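Local coordinates for protein sugar phosphate isomerase/epimerase (Parabacteroides distasonis, PDB 3L23) that binds magnesium and is probably a sugar phosphate isomerase or epimerase, at residues E214-W219 and V240-D245. Sequence-based numbering, arbitrary orientation.
With MG (magnesium ion), chain B.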
loop_
_atom_site.group_PDB
_atom_site.type_symbol
_atom_site.label_atom_id
_atom_site.label_comp_id
_atom_site.label_asym_id
_atom_site.label_seq_id
_atom_site.Cartn_x
_atom_site.Cartn_y
_atom_site.Cartn_z
ATOM N N GLU A 214 -5.918 -0.025 -2.748
ATOM C CA GLU A 214 -4.849 0.898 -3.116
ATOM C C GLU A 214 -4.150 0.182 -4.246
ATOM O O GLU A 214 -3.361 -0.722 -3.979
ATOM C CB GLU A 214 -3.882 1.144 -1.953
ATOM C CG GLU A 214 -2.685 2.030 -2.278
ATOM C CD GLU A 214 -1.783 2.215 -1.123
ATOM O OE1 GLU A 214 -1.259 1.214 -0.611
ATOM O OE2 GLU A 214 -1.587 3.363 -0.688
HETATM N N MSE A 215 -4.390 0.606 -5.490
HETATM C CA MSE A 215 -3.836 -0.119 -6.634
HETATM C C MSE A 215 -2.401 0.352 -6.880
HETATM O O MSE A 215 -2.141 1.553 -7.044
HETATM C CB MSE A 215 -4.667 0.090 -7.896
HETATM C CG MSE A 215 -3.980 -0.434 -9.158
HETATM SE SE MSE A 215 -5.199 -0.751 -10.594
HETATM C CE MSE A 215 -5.746 -2.492 -10.106
ATOM N N ASP A 216 -1.468 -0.587 -6.892
ATOM C CA ASP A 216 -0.081 -0.277 -7.255
ATOM C C ASP A 216 0.005 -0.438 -8.755
ATOM O O ASP A 216 -0.076 -1.556 -9.287
ATOM C CB ASP A 216 0.891 -1.167 -6.516
ATOM C CG ASP A 216 2.338 -0.812 -6.769
ATOM O OD1 ASP A 216 2.719 -0.756 -7.941
ATOM O OD2 ASP A 216 3.094 -0.681 -5.783
ATOM N N VAL A 217 0.197 0.689 -9.432
ATOM C CA VAL A 217 0.103 0.650 -10.896
ATOM C C VAL A 217 1.215 -0.187 -11.526
ATOM O O VAL A 217 0.992 -0.795 -12.580
ATOM C CB VAL A 217 0.014 2.078 -11.524
ATOM C CG1 VAL A 217 -1.224 2.777 -11.017
ATOM C CG2 VAL A 217 1.271 2.932 -11.254
ATOM N N TYR A 218 2.436 -0.146 -10.962
ATOM C CA TYR A 218 3.554 -0.898 -11.506
ATOM C C TYR A 218 3.310 -2.408 -11.354
ATOM O O TYR A 218 3.498 -3.199 -12.308
ATOM C CB TYR A 218 4.856 -0.549 -10.787
ATOM C CG TYR A 218 6.037 -1.438 -11.117
ATOM C CD1 TYR A 218 6.782 -1.296 -12.297
ATOM C CD2 TYR A 218 6.447 -2.479 -10.246
ATOM C CE1 TYR A 218 7.879 -2.084 -12.549
ATOM C CE2 TYR A 218 7.501 -3.238 -10.503
ATOM C CZ TYR A 218 8.240 -3.073 -11.666
ATOM O OH TYR A 218 9.319 -3.838 -11.958
ATOM N N TRP A 219 2.946 -2.824 -10.139
ATOM C CA TRP A 219 2.779 -4.245 -9.933
ATOM C C TRP A 219 1.588 -4.790 -10.699
ATOM O O TRP A 219 1.549 -5.967 -11.028
ATOM C CB TRP A 219 2.718 -4.604 -8.440
ATOM C CG TRP A 219 4.083 -4.518 -7.830
ATOM C CD1 TRP A 219 4.545 -3.550 -7.011
ATOM C CD2 TRP A 219 5.175 -5.425 -8.043
ATOM N NE1 TRP A 219 5.848 -3.773 -6.710
ATOM C CE2 TRP A 219 6.260 -4.939 -7.304
ATOM C CE3 TRP A 219 5.328 -6.598 -8.774
ATOM C CZ2 TRP A 219 7.495 -5.568 -7.285
ATOM C CZ3 TRP A 219 6.544 -7.262 -8.742
ATOM C CH2 TRP A 219 7.637 -6.724 -8.020
ATOM N N VAL A 240 -7.060 4.734 -3.787
ATOM C CA VAL A 240 -5.715 5.278 -3.571
ATOM C C VAL A 240 -4.801 4.613 -4.579
ATOM O O VAL A 240 -5.063 3.499 -4.956
ATOM C CB VAL A 240 -5.211 4.971 -2.127
ATOM C CG1 VAL A 240 -3.866 5.648 -1.853
ATOM C CG2 VAL A 240 -6.270 5.397 -1.058
ATOM N N LEU A 241 -3.740 5.289 -5.050
ATOM C CA LEU A 241 -2.762 4.626 -5.905
ATOM C C LEU A 241 -1.337 4.621 -5.343
ATOM O O LEU A 241 -0.948 5.499 -4.599
ATOM C CB LEU A 241 -2.648 5.297 -7.297
ATOM C CG LEU A 241 -3.895 5.405 -8.184
ATOM C CD1 LEU A 241 -3.554 6.056 -9.504
ATOM C CD2 LEU A 241 -4.461 3.993 -8.390
ATOM N N HIS A 242 -0.574 3.592 -5.696
ATOM C CA HIS A 242 0.873 3.690 -5.683
ATOM C C HIS A 242 1.336 3.999 -7.089
ATOM O O HIS A 242 0.948 3.311 -8.045
ATOM C CB HIS A 242 1.541 2.402 -5.213
ATOM C CG HIS A 242 1.692 2.319 -3.730
ATOM N ND1 HIS A 242 2.483 1.352 -3.128
ATOM C CD2 HIS A 242 1.143 3.049 -2.735
ATOM C CE1 HIS A 242 2.438 1.545 -1.817
ATOM N NE2 HIS A 242 1.635 2.560 -1.556
ATOM N N ILE A 243 2.125 5.071 -7.206
ATOM C CA ILE A 243 2.742 5.498 -8.459
ATOM C C ILE A 243 4.198 5.048 -8.389
ATOM O O ILE A 243 4.976 5.467 -7.515
ATOM C CB ILE A 243 2.628 7.040 -8.651
ATOM C CG1 ILE A 243 1.167 7.537 -8.683
ATOM C CG2 ILE A 243 3.361 7.556 -9.909
ATOM C CD1 ILE A 243 0.268 6.949 -9.761
ATOM N N LYS A 244 4.546 4.132 -9.296
ATOM C CA LYS A 244 5.790 3.391 -9.248
ATOM C C LYS A 244 6.188 3.004 -10.657
ATOM O O LYS A 244 5.294 2.783 -11.489
ATOM C CB LYS A 244 5.589 2.110 -8.433
ATOM C CG LYS A 244 6.827 1.363 -8.160
ATOM C CD LYS A 244 6.640 0.099 -7.337
ATOM C CE LYS A 244 7.980 -0.571 -7.130
ATOM N NZ LYS A 244 8.734 -0.901 -8.408
ATOM N N ASP A 245 7.495 2.887 -10.907
ATOM C CA ASP A 245 8.062 2.441 -12.192
ATOM C C ASP A 245 9.062 1.330 -11.812
ATOM O O ASP A 245 9.102 0.912 -10.646
ATOM C CB ASP A 245 8.728 3.643 -12.912
ATOM C CG ASP A 245 8.835 3.479 -14.426
ATOM O OD1 ASP A 245 8.963 2.338 -14.953
ATOM O OD2 ASP A 245 8.875 4.538 -15.118
HETATM MG MG MG B . 3.478 -0.558 -3.838
HETATM O O HOH W 1 4.574 -2.371 -4.046
HETATM O O HOH W 2 4.231 -0.907 -1.623
#
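Strands 214-216 and 240-243 run parallel, their axes 21° apart, paired by two backbone hydrogen bonds, Met215 N to Val240 O and His242 N to Met215 O; the nearly straight Val217 N to His242 O continues the register into the first residue of the helix. On the face that carries Glu214, Asp216 and His242, a magnesium ion is bound by Asp216 OD2 at 2.0 Å and His242 ND1 at 2.3 Å; carboxylate and imidazole planes stand 64° apart. The other oxygen, Asp216 OD1, N-caps the following helix by accepting from Trp219 N at 3.0 Å, so the carboxylate is held at both oxygens, by the metal and by the helix N-H. Glu47 takes the imidazole's far nitrogen, NE2, while Glu214 OE1, oblique to the ring, is hydrogen-bonded to His79 instead. Lys244 runs extended until a bend at its last torsion (chi4 -56°) sets NZ over one face of Tyr218, a cation-pi contact; NZ also donates to Asp245 O and forms a salt bridge with Glu277. On the other face, Leu241 CD2 packs against Met215 CB beneath helix 227-233. With His165 and Glu275 completing the protein ligands, this is the metal centre at the C-terminal strand ends of a xylose isomerase-like TIM barrel.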